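Local coordinates for V-type ATP synthase alpha chain (Nanoarchaeum equitans Kin4-M, PDB 5BN3), which belongs to the alpha/beta family of rotary ATP synthase subunits and combines beta-rich domains with a P-loop nucleotide-binding domain that holds ADP in this model, at residues T68-P73 and L108-V113; K112-I117 and V135-F140; T163-I168 and K177-W182; D243-I248 and M277-L282. All coordinates share one frame; numbering follows the deposited sequence.

Contact 1 (T68-P73 and L108-V113); sequences TIELGP and LDRKKV
Glu-70, on strand 68-71, meets Arg-110 in a bidentate, end-on salt bridge that ties this short strand to the loop 108-113, within the barrel-sandwich family region. CG of Glu-70 stands anti to the carbonyl carbon (chi1 -71°), and the extended chain beyond it sends the carboxylate straight at the loop. The guanidinium arrives from the opposite direction: Arg-110 NH1 lies 2.9 Å from Glu-70 OE1 and NH2 2.6 Å from OE2. Both oxygens sit near the guanidinium plane and are met on their syn sides, but the two flat groups are turned 35° apart. OE1 takes a further bond from the backbone, with Leu-108 N at 3.2 Å, reaching it from the opposite face to NH1. Three donors therefore hold the carboxylate and fix its rotation. Behind them, Glu-70 CB packs 3.7 Å from Leu-108 CD1.

Leu-71 turns the other way, into Ile-304 and Tyr-307 of helix 293-309. At Gly-72 the backbone itself makes the contact: its N lies 3.8 Å from Leu-108 CD1, and this buried amide has no hydrogen-bond partner in the model. Leu-108 thus fills the angle between the Glu-70 side chain and the chain leaving the strand, with its second methyl, CD2, 3.6 Å from Pro-73 O. Further along the loop, Asp-109 OD1 closes an Asx turn by accepting from Lys-111 N. Between the segments a water sits 3.1 Å from Pro-73 O and 2.8 Å from Asp-109 O.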
# COMPACT_ATOMS: atom_id res chain seq x y z
N THR A 68 39.67 -15.22 1.63
CA THR A 68 40.50 -14.83 2.76
C THR A 68 41.06 -13.41 2.66
O THR A 68 41.02 -12.79 1.59
CB THR A 68 41.70 -15.79 2.94
OG1 THR A 68 42.59 -15.65 1.83
CG2 THR A 68 41.22 -17.23 3.04
N ILE A 69 41.57 -12.91 3.77
CA ILE A 69 42.29 -11.64 3.81
C ILE A 69 43.64 -11.84 4.49
O ILE A 69 43.75 -12.59 5.46
CB ILE A 69 41.47 -10.55 4.55
CG1 ILE A 69 42.25 -9.24 4.62
CG2 ILE A 69 41.11 -11.01 5.96
CD1 ILE A 69 42.58 -8.65 3.26
N GLU A 70 44.67 -11.18 3.97
CA GLU A 70 45.98 -11.21 4.60
C GLU A 70 46.01 -10.25 5.78
O GLU A 70 45.73 -9.06 5.63
CB GLU A 70 47.08 -10.85 3.60
CG GLU A 70 47.33 -11.91 2.53
CD GLU A 70 48.31 -11.44 1.47
OE1 GLU A 70 48.83 -10.31 1.59
OE2 GLU A 70 48.56 -12.20 0.51
N LEU A 71 46.35 -10.77 6.96
CA LEU A 71 46.40 -9.96 8.17
C LEU A 71 47.84 -9.79 8.65
O LEU A 71 48.47 -10.76 9.08
CB LEU A 71 45.57 -10.62 9.27
CG LEU A 71 44.10 -10.87 8.92
CD1 LEU A 71 43.43 -11.75 9.96
CD2 LEU A 71 43.36 -9.54 8.81
N GLY A 72 48.35 -8.57 8.57
CA GLY A 72 49.70 -8.26 9.01
C GLY A 72 50.05 -6.82 8.72
O GLY A 72 49.18 -6.02 8.37
N PRO A 73 51.34 -6.46 8.89
CA PRO A 73 51.81 -5.11 8.58
C PRO A 73 51.59 -4.77 7.11
O PRO A 73 51.86 -5.61 6.24
CB PRO A 73 53.31 -5.19 8.87
CG PRO A 73 53.44 -6.29 9.88
CD PRO A 73 52.40 -7.29 9.48
N LEU A 108 49.07 -7.20 0.96
CA LEU A 108 50.17 -6.58 1.69
C LEU A 108 51.40 -6.40 0.81
O LEU A 108 51.78 -7.31 0.06
CB LEU A 108 50.51 -7.42 2.93
CG LEU A 108 49.33 -7.70 3.87
CD1 LEU A 108 49.73 -8.64 4.99
CD2 LEU A 108 48.81 -6.40 4.43
N ASP A 109 52.02 -5.22 0.90
CA ASP A 109 53.22 -4.90 0.13
C ASP A 109 54.32 -5.93 0.38
O ASP A 109 54.71 -6.17 1.52
CB ASP A 109 53.71 -3.49 0.49
CG ASP A 109 54.70 -2.93 -0.52
OD1 ASP A 109 55.57 -3.68 -1.01
OD2 ASP A 109 54.62 -1.72 -0.81
N ARG A 110 54.80 -6.55 -0.70
CA ARG A 110 55.75 -7.66 -0.60
C ARG A 110 57.21 -7.20 -0.57
O ARG A 110 58.12 -8.02 -0.41
CB ARG A 110 55.55 -8.63 -1.77
CG ARG A 110 54.22 -9.37 -1.77
CD ARG A 110 54.11 -10.28 -0.55
NE ARG A 110 53.07 -11.30 -0.71
CZ ARG A 110 51.82 -11.17 -0.27
NH1 ARG A 110 51.44 -10.06 0.35
NH2 ARG A 110 50.95 -12.15 -0.46
N LYS A 111 57.43 -5.90 -0.72
CA LYS A 111 58.79 -5.36 -0.80
C LYS A 111 59.15 -4.46 0.38
O LYS A 111 60.33 -4.27 0.69
CB LYS A 111 59.00 -4.62 -2.12
CG LYS A 111 59.08 -5.53 -3.32
CD LYS A 111 59.13 -4.74 -4.62
CE LYS A 111 59.44 -5.65 -5.80
NZ LYS A 111 60.76 -6.31 -5.65
N LYS A 112 58.13 -3.90 1.03
CA LYS A 112 58.33 -3.07 2.22
C LYS A 112 59.11 -3.84 3.29
O LYS A 112 58.79 -4.99 3.59
CB LYS A 112 56.98 -2.61 2.77
CG LYS A 112 57.05 -2.03 4.17
CD LYS A 112 57.52 -0.58 4.18
CE LYS A 112 57.64 -0.07 5.61
NZ LYS A 112 57.94 1.39 5.67
N VAL A 113 60.13 -3.20 3.86
CA VAL A 113 60.96 -3.84 4.87
C VAL A 113 60.54 -3.44 6.28
O VAL A 113 60.56 -2.26 6.63
CB VAL A 113 62.46 -3.51 4.66
CG1 VAL A 113 63.29 -4.12 5.77
CG2 VAL A 113 62.93 -4.03 3.31
O HOH W 1 53.93 -4.97 3.97

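Contact 2 (K112-I117 and V135-F140); sequences KVWEFI and VNENGF
Trp-114 carries its CG anti to the carbonyl carbon (chi1 -58°), which swings the indole off strand 114-117 and over to Val-135, whose CG1, placed anti to the backbone N, reaches back to meet it. The two side chains cross at about a right angle, with Trp-114 CE3 3.6 Å from Val-135 CG1. Farther along the six-membered ring, CZ3 and CH2 of Trp-114 both rest 3.7 Å from Glu-137 CG; the carboxylate beyond stands 72° from the indole plane. Asn-136 O lies at the indole edge, in its plane. The other methyl of Val-135, CG2, approaches the edge of Phe-116 at CD1, 4.0 Å away.

These are two strands of the antiparallel sheet in the barrel-sandwich region, but here they splay, running at 143° to each other. Glu-115 O reaches Val-135 CA in a CH...O contact of 3.6 Å. At the N of the same residue a water bridges the strands: it accepts from Glu-115 N at 2.9 Å and donates to Asn-136 O at 2.8 Å. Strand 135-137 then reverses through a type I' turn from Glu-137 to Phe-140, the tip of a tight hairpin.

The carboxylate of Glu-137 finds its polar partners elsewhere, OE1 at His-142 ND1 and OE2 at Gly-74 N. With its oxygens engaged there, the residue offers Trp-114 mainly its methylene groups, so beside Trp-114 and Glu-115 the strands are joined by apolar packing and a water bridge, while direct backbone bonding is found farther on, between Ile-117 and Thr-134.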
# COMPACT_ATOMS: atom_id res chain seq x y z
N LYS A 112 58.13 -3.90 1.03
CA LYS A 112 58.33 -3.07 2.22
C LYS A 112 59.11 -3.84 3.29
O LYS A 112 58.79 -4.99 3.59
CB LYS A 112 56.98 -2.61 2.77
CG LYS A 112 57.05 -2.03 4.17
CD LYS A 112 57.52 -0.58 4.18
CE LYS A 112 57.64 -0.07 5.61
NZ LYS A 112 57.94 1.39 5.67
N VAL A 113 60.13 -3.20 3.86
CA VAL A 113 60.96 -3.84 4.87
C VAL A 113 60.54 -3.44 6.28
O VAL A 113 60.56 -2.26 6.63
CB VAL A 113 62.46 -3.51 4.66
CG1 VAL A 113 63.29 -4.12 5.77
CG2 VAL A 113 62.93 -4.03 3.31
N TRP A 114 60.17 -4.42 7.09
CA TRP A 114 59.71 -4.17 8.45
C TRP A 114 60.77 -4.54 9.48
O TRP A 114 61.61 -5.40 9.23
CB TRP A 114 58.44 -4.97 8.73
CG TRP A 114 57.33 -4.67 7.77
CD1 TRP A 114 56.93 -5.43 6.71
CD2 TRP A 114 56.48 -3.52 7.80
NE1 TRP A 114 55.88 -4.81 6.07
CE2 TRP A 114 55.58 -3.64 6.72
CE3 TRP A 114 56.39 -2.40 8.63
CZ2 TRP A 114 54.61 -2.68 6.45
CZ3 TRP A 114 55.43 -1.46 8.36
CH2 TRP A 114 54.55 -1.60 7.28
N GLU A 115 60.73 -3.88 10.64
CA GLU A 115 61.61 -4.26 11.74
C GLU A 115 60.84 -5.06 12.79
O GLU A 115 59.97 -4.52 13.47
CB GLU A 115 62.27 -3.03 12.38
CG GLU A 115 63.26 -3.38 13.48
CD GLU A 115 64.16 -2.22 13.86
OE1 GLU A 115 65.37 -2.27 13.53
OE2 GLU A 115 63.67 -1.26 14.49
N PHE A 116 61.18 -6.34 12.90
CA PHE A 116 60.51 -7.24 13.83
C PHE A 116 61.29 -7.41 15.13
O PHE A 116 62.46 -7.81 15.12
CB PHE A 116 60.29 -8.60 13.17
CG PHE A 116 59.70 -9.64 14.08
CD1 PHE A 116 58.39 -9.55 14.49
CD2 PHE A 116 60.47 -10.71 14.50
CE1 PHE A 116 57.84 -10.51 15.33
CE2 PHE A 116 59.93 -11.68 15.33
CZ PHE A 116 58.62 -11.58 15.75
N ILE A 117 60.66 -7.08 16.26
CA ILE A 117 61.26 -7.25 17.57
C ILE A 117 60.55 -8.37 18.33
O ILE A 117 59.38 -8.22 18.71
CB ILE A 117 61.19 -5.94 18.39
CG1 ILE A 117 61.90 -4.80 17.65
CG2 ILE A 117 61.79 -6.13 19.77
CD1 ILE A 117 61.75 -3.44 18.31
N VAL A 135 56.01 -5.07 15.53
CA VAL A 135 56.53 -4.33 14.38
C VAL A 135 56.06 -2.89 14.46
O VAL A 135 54.86 -2.63 14.60
CB VAL A 135 56.05 -4.95 13.06
CG1 VAL A 135 56.38 -4.04 11.89
CG2 VAL A 135 56.66 -6.32 12.84
N ASN A 136 56.98 -1.94 14.38
CA ASN A 136 56.58 -0.54 14.30
C ASN A 136 56.04 -0.21 12.92
O ASN A 136 56.78 -0.24 11.93
CB ASN A 136 57.74 0.40 14.65
CG ASN A 136 57.36 1.87 14.52
OD1 ASN A 136 56.76 2.45 15.43
ND2 ASN A 136 57.71 2.47 13.39
N GLU A 137 54.75 0.08 12.84
CA GLU A 137 54.13 0.46 11.58
C GLU A 137 53.81 1.96 11.61
O GLU A 137 52.70 2.37 11.95
CB GLU A 137 52.86 -0.36 11.34
CG GLU A 137 52.30 -0.27 9.92
CD GLU A 137 51.25 -1.32 9.64
OE1 GLU A 137 50.92 -2.10 10.56
OE2 GLU A 137 50.74 -1.38 8.50
N ASN A 138 54.82 2.77 11.27
CA ASN A 138 54.72 4.23 11.28
C ASN A 138 54.16 4.83 12.57
O ASN A 138 53.29 5.69 12.53
CB ASN A 138 53.94 4.74 10.06
CG ASN A 138 54.67 4.47 8.75
OD1 ASN A 138 55.60 5.20 8.39
ND2 ASN A 138 54.25 3.44 8.03
N GLY A 139 54.67 4.36 13.70
CA GLY A 139 54.25 4.88 14.99
C GLY A 139 53.29 3.99 15.75
O GLY A 139 53.05 4.21 16.94
N PHE A 140 52.72 3.00 15.07
CA PHE A 140 51.81 2.06 15.72
C PHE A 140 52.52 0.76 16.06
O PHE A 140 53.19 0.17 15.21
CB PHE A 140 50.60 1.79 14.82
CG PHE A 140 49.55 0.94 15.47
CD1 PHE A 140 48.59 1.51 16.30
CD2 PHE A 140 49.50 -0.43 15.26
CE1 PHE A 140 47.62 0.74 16.91
CE2 PHE A 140 48.53 -1.21 15.86
CZ PHE A 140 47.59 -0.63 16.69
O HOH W 2 59.11 -1.56 11.18

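Contact 3 (T163-I168 and K177-W182); sequences TIEETI and KLYHEW
The ring of Tyr-179 is met at its edge by the turn 163-166: Ile-164 O lies in the ring plane, 3.2 Å from Tyr-179 CD1, and Glu-165 OE1 lies in the same plane near the hydroxyl. The carboxylate of Glu-165 stands almost upright to the ring, 85° from its plane, and takes a weak hydrogen bond of 3.3 Å from Tyr-179 OH to OE1. That turn is a type I beta turn in the barrel-sandwich region, closed by Glu-166 N to Thr-163 O and braced by Thr-163 N on Glu-166 OE1. Tyr-179 gets its ring there by setting CG between its backbone N and carbonyl carbon (chi1 82°).

Lys-177 bends at chi2 and again at chi4, curling its amine back over the turn. Its NZ forms a salt bridge with Glu-165 OE1 at 3.2 Å, and NZ also donates to Glu-165 O at 3.2 Å, from well above the carbonyl plane. One glutamate is thus gripped through side chain and backbone together, while its OE2 has a long, weak ion pair with Arg-110.

Leu-178 supplies the apolar half. Its CB is 4.1 Å from Ile-164 CD1, and its CG is 4.0 Å from Ile-168 CG2, the two side chains crossing at about a right angle. Trp-114 and Phe-116 of strand 114-118 pack onto the same leucine. Between the two backbones sits a water that lies 2.7 Å from Ile-164 O and accepts from Leu-178 N at 2.9 Å.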
# COMPACT_ATOMS: atom_id res chain seq x y z
N THR A 163 60.86 -8.72 5.14
CA THR A 163 59.68 -8.43 4.33
C THR A 163 58.59 -9.42 4.72
O THR A 163 58.85 -10.36 5.48
CB THR A 163 59.97 -8.51 2.81
OG1 THR A 163 60.25 -9.87 2.44
CG2 THR A 163 61.15 -7.63 2.45
N ILE A 164 57.38 -9.23 4.20
CA ILE A 164 56.20 -9.95 4.67
C ILE A 164 56.23 -11.47 4.44
O ILE A 164 55.66 -12.23 5.23
CB ILE A 164 54.90 -9.33 4.08
CG1 ILE A 164 53.91 -9.00 5.20
CG2 ILE A 164 54.26 -10.23 3.04
CD1 ILE A 164 54.39 -7.91 6.13
N GLU A 165 56.91 -11.92 3.39
CA GLU A 165 56.91 -13.34 3.04
C GLU A 165 58.03 -14.13 3.71
O GLU A 165 58.16 -15.33 3.50
CB GLU A 165 56.98 -13.52 1.52
CG GLU A 165 55.64 -13.36 0.79
CD GLU A 165 54.80 -14.63 0.80
OE1 GLU A 165 54.95 -15.44 1.74
OE2 GLU A 165 53.99 -14.81 -0.13
N GLU A 166 58.84 -13.45 4.52
CA GLU A 166 59.99 -14.08 5.16
C GLU A 166 59.64 -14.74 6.49
O GLU A 166 58.85 -14.22 7.27
CB GLU A 166 61.13 -13.08 5.34
CG GLU A 166 61.72 -12.60 4.02
CD GLU A 166 62.96 -11.74 4.20
OE1 GLU A 166 62.90 -10.77 4.98
OE2 GLU A 166 63.99 -12.04 3.56
N THR A 167 60.24 -15.90 6.74
CA THR A 167 60.08 -16.63 8.00
C THR A 167 60.74 -15.86 9.14
O THR A 167 61.90 -15.48 9.05
CB THR A 167 60.70 -18.04 7.90
OG1 THR A 167 60.09 -18.75 6.81
CG2 THR A 167 60.48 -18.82 9.19
N ILE A 168 59.99 -15.64 10.22
CA ILE A 168 60.50 -14.92 11.38
C ILE A 168 60.64 -15.85 12.58
O ILE A 168 61.26 -15.50 13.59
CB ILE A 168 59.62 -13.72 11.75
CG1 ILE A 168 58.15 -14.13 11.86
CG2 ILE A 168 59.76 -12.61 10.73
CD1 ILE A 168 57.60 -14.07 13.27
N LYS A 177 55.09 -16.41 9.68
CA LYS A 177 55.33 -15.16 8.98
C LYS A 177 54.89 -13.96 9.81
O LYS A 177 54.40 -14.12 10.93
CB LYS A 177 54.62 -15.14 7.63
CG LYS A 177 55.40 -15.77 6.49
CD LYS A 177 55.48 -17.28 6.61
CE LYS A 177 56.32 -17.88 5.48
NZ LYS A 177 55.85 -17.45 4.13
N LEU A 178 55.07 -12.77 9.26
CA LEU A 178 54.57 -11.55 9.88
C LEU A 178 53.07 -11.40 9.62
O LEU A 178 52.41 -10.54 10.20
CB LEU A 178 55.31 -10.32 9.34
CG LEU A 178 56.75 -10.12 9.82
CD1 LEU A 178 57.42 -8.98 9.08
CD2 LEU A 178 56.77 -9.86 11.31
N TYR A 179 52.55 -12.27 8.75
CA TYR A 179 51.13 -12.25 8.40
C TYR A 179 50.54 -13.65 8.36
O TYR A 179 51.28 -14.64 8.22
CB TYR A 179 50.94 -11.59 7.03
CG TYR A 179 51.18 -12.52 5.86
CD1 TYR A 179 52.46 -12.77 5.40
CD2 TYR A 179 50.11 -13.12 5.20
CE1 TYR A 179 52.68 -13.60 4.32
CE2 TYR A 179 50.32 -13.96 4.13
CZ TYR A 179 51.61 -14.20 3.69
OH TYR A 179 51.82 -15.03 2.62
N HIS A 180 49.22 -13.74 8.46
CA HIS A 180 48.52 -14.99 8.19
C HIS A 180 47.20 -14.72 7.48
O HIS A 180 46.68 -13.60 7.53
CB HIS A 180 48.31 -15.82 9.47
CG HIS A 180 47.29 -15.24 10.41
ND1 HIS A 180 47.60 -14.25 11.31
CD2 HIS A 180 45.99 -15.55 10.61
CE1 HIS A 180 46.52 -13.96 12.02
NE2 HIS A 180 45.53 -14.73 11.61
N GLU A 181 46.67 -15.73 6.81
CA GLU A 181 45.42 -15.60 6.08
C GLU A 181 44.25 -16.07 6.93
O GLU A 181 44.39 -16.99 7.73
CB GLU A 181 45.47 -16.40 4.78
CG GLU A 181 46.46 -15.87 3.76
CD GLU A 181 46.42 -16.65 2.45
OE1 GLU A 181 46.12 -17.86 2.50
OE2 GLU A 181 46.68 -16.05 1.39
N TRP A 182 43.09 -15.44 6.75
CA TRP A 182 41.90 -15.82 7.49
C TRP A 182 40.64 -15.67 6.64
O TRP A 182 40.46 -14.66 5.96
CB TRP A 182 41.78 -14.99 8.77
CG TRP A 182 40.72 -15.49 9.68
CD1 TRP A 182 39.42 -15.08 9.74
CD2 TRP A 182 40.85 -16.53 10.66
NE1 TRP A 182 38.74 -15.78 10.71
CE2 TRP A 182 39.60 -16.68 11.29
CE3 TRP A 182 41.92 -17.33 11.08
CZ2 TRP A 182 39.38 -17.61 12.30
CZ3 TRP A 182 41.70 -18.25 12.08
CH2 TRP A 182 40.44 -18.38 12.69
O HOH W 3 57.25 -12.36 7.46

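Contact 4 (D243-I248 and M277-L282); sequences DIVIYI and MYRTIL
Arg-279 begins its contact at CB, 3.5 Å from Asp-243 O. CG is set between the backbone N and the carbonyl carbon (chi1 75°), and from there the chain runs extended to NE, crossing the start of strand 244-248 at about a right angle. CD is still 4.0 Å from Asp-243 O; NE comes to 3.6 Å from Val-245 CG2, and this methyl lies over one face of the guanidinium, offset toward the rim. At the tip, NH1 donates to Ala-240 O and Ser-242 O, and NH2 to Ala-237 O in helix 229-239.

Beneath this arginine the backbones pair as neighbouring parallel strands, the two strands of a beta-alpha-beta unit in the nucleotide-binding domain, with axes 17° apart. Val-245 N donates to Arg-279 O at 2.9 Å, Ile-281 N to Val-245 O at 2.9 Å, and Tyr-247 N to Ile-281 O at 3.0 Å. Thr-280 CA and Ile-246 CA add CH...O contacts to the same ladder.

Ile-246 and Ile-281 share the sheet face packed against helix 293-309. The other face carries Val-245, Thr-280, Tyr-247 and Leu-282; there Leu-282 CD2 meets Tyr-247 CB at 3.8 Å, and the tyrosine ring continues away to helix 229-239, where it touches Thr-230 of the ADP pocket.

NH1 and NH2 of this buried residue are thus held by backbone carbonyls at and just beyond the C-terminal end of helix 229-239. The positive charge would probably be favoured at that end of the helix, and the arginine links helix and sheet as well as the two strands.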
# COMPACT_ATOMS: atom_id res chain seq x y z
N ASP A 243 42.26 2.97 19.10
CA ASP A 243 43.59 2.61 18.60
C ASP A 243 43.58 2.48 17.08
O ASP A 243 44.49 2.95 16.40
CB ASP A 243 44.05 1.28 19.22
CG ASP A 243 44.23 1.37 20.72
OD1 ASP A 243 44.82 2.36 21.20
OD2 ASP A 243 43.77 0.44 21.42
N ILE A 244 42.53 1.85 16.56
CA ILE A 244 42.41 1.58 15.13
C ILE A 244 41.03 2.01 14.63
O ILE A 244 40.02 1.78 15.29
CB ILE A 244 42.63 0.08 14.83
CG1 ILE A 244 44.05 -0.33 15.21
CG2 ILE A 244 42.38 -0.22 13.36
CD1 ILE A 244 45.12 0.35 14.39
N VAL A 245 41.00 2.64 13.45
CA VAL A 245 39.75 3.00 12.80
C VAL A 245 39.66 2.34 11.43
O VAL A 245 40.58 2.46 10.62
CB VAL A 245 39.62 4.53 12.63
CG1 VAL A 245 38.39 4.87 11.81
CG2 VAL A 245 39.56 5.21 13.98
N ILE A 246 38.57 1.63 11.18
CA ILE A 246 38.34 1.03 9.87
C ILE A 246 37.09 1.63 9.24
O ILE A 246 35.98 1.47 9.76
CB ILE A 246 38.18 -0.49 9.98
CG1 ILE A 246 39.47 -1.10 10.53
CG2 ILE A 246 37.85 -1.10 8.62
CD1 ILE A 246 39.29 -2.49 11.05
N TYR A 247 37.27 2.33 8.12
CA TYR A 247 36.15 2.93 7.42
C TYR A 247 35.79 2.10 6.19
O TYR A 247 36.60 1.98 5.26
CB TYR A 247 36.45 4.37 7.01
CG TYR A 247 35.21 5.17 6.67
CD1 TYR A 247 34.65 5.11 5.40
CD2 TYR A 247 34.61 5.98 7.62
CE1 TYR A 247 33.52 5.83 5.09
CE2 TYR A 247 33.47 6.71 7.31
CZ TYR A 247 32.93 6.63 6.05
OH TYR A 247 31.80 7.35 5.75
N ILE A 248 34.59 1.53 6.19
CA ILE A 248 34.13 0.76 5.04
C ILE A 248 33.17 1.58 4.19
O ILE A 248 32.04 1.86 4.59
CB ILE A 248 33.42 -0.54 5.48
CG1 ILE A 248 34.25 -1.28 6.53
CG2 ILE A 248 33.16 -1.43 4.28
CD1 ILE A 248 33.61 -2.57 7.02
N MET A 277 45.81 9.34 9.56
CA MET A 277 45.92 8.29 8.55
C MET A 277 46.64 7.04 9.05
O MET A 277 46.32 5.93 8.65
CB MET A 277 46.60 8.84 7.29
CG MET A 277 46.23 8.11 6.02
SD MET A 277 44.48 8.28 5.63
CE MET A 277 44.08 6.58 5.19
N TYR A 278 47.61 7.22 9.94
CA TYR A 278 48.43 6.11 10.40
C TYR A 278 47.69 5.08 11.27
O TYR A 278 48.19 3.98 11.49
CB TYR A 278 49.68 6.61 11.13
CG TYR A 278 50.71 7.28 10.24
CD1 TYR A 278 50.76 7.00 8.88
CD2 TYR A 278 51.63 8.17 10.77
CE1 TYR A 278 51.70 7.61 8.07
CE2 TYR A 278 52.57 8.78 9.96
CZ TYR A 278 52.60 8.49 8.62
OH TYR A 278 53.54 9.09 7.80
N ARG A 279 46.51 5.45 11.76
CA ARG A 279 45.67 4.53 12.54
C ARG A 279 44.45 4.08 11.73
O ARG A 279 43.59 3.36 12.25
CB ARG A 279 45.20 5.18 13.84
CG ARG A 279 44.08 6.20 13.65
CD ARG A 279 43.39 6.55 14.97
NE ARG A 279 42.26 7.46 14.78
CZ ARG A 279 41.44 7.85 15.75
NH1 ARG A 279 41.62 7.41 16.99
NH2 ARG A 279 40.44 8.68 15.49
N THR A 280 44.40 4.49 10.47
CA THR A 280 43.20 4.29 9.66
C THR A 280 43.40 3.28 8.53
O THR A 280 44.43 3.28 7.85
CB THR A 280 42.73 5.64 9.07
OG1 THR A 280 42.56 6.59 10.13
CG2 THR A 280 41.41 5.47 8.33
N ILE A 281 42.40 2.42 8.34
CA ILE A 281 42.36 1.52 7.19
C ILE A 281 41.09 1.80 6.39
O ILE A 281 39.99 1.84 6.95
CB ILE A 281 42.35 0.04 7.63
CG1 ILE A 281 43.57 -0.26 8.51
CG2 ILE A 281 42.33 -0.88 6.42
CD1 ILE A 281 43.58 -1.65 9.08
N LEU A 282 41.25 1.99 5.08
CA LEU A 282 40.11 2.30 4.21
C LEU A 282 39.77 1.12 3.32
O LEU A 282 40.63 0.58 2.63
CB LEU A 282 40.42 3.53 3.35
CG LEU A 282 40.66 4.87 4.04
CD1 LEU A 282 40.70 6.00 3.02
CD2 LEU A 282 39.59 5.14 5.07

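From the N terminus, contact 1 closes first, when the loop after helix 87-94 returns to strand 68-71. Contact 2 starts where it ends, sharing Lys-112 and Val-113, and closes a shorter loop at 135-140. Contact 3 closes the smallest loop, and contact 4 closes the beta-alpha-beta unit through helix 254-263 in the nucleotide-binding region. Apart from that shared pair the contacts follow one another along the chain, and none encloses another. Contacts 1 and 3 are joined by the pairing of strands 68-71 and 180-183, with Leu-71 N 2.9 Å from His-180 O. Contacts 2 and 3 meet at Trp-114 and Ile-164. Contact 2 reaches contact 4 through Phe-140 against Ile-244, linking the barrel-sandwich region to the nucleotide-binding sheet.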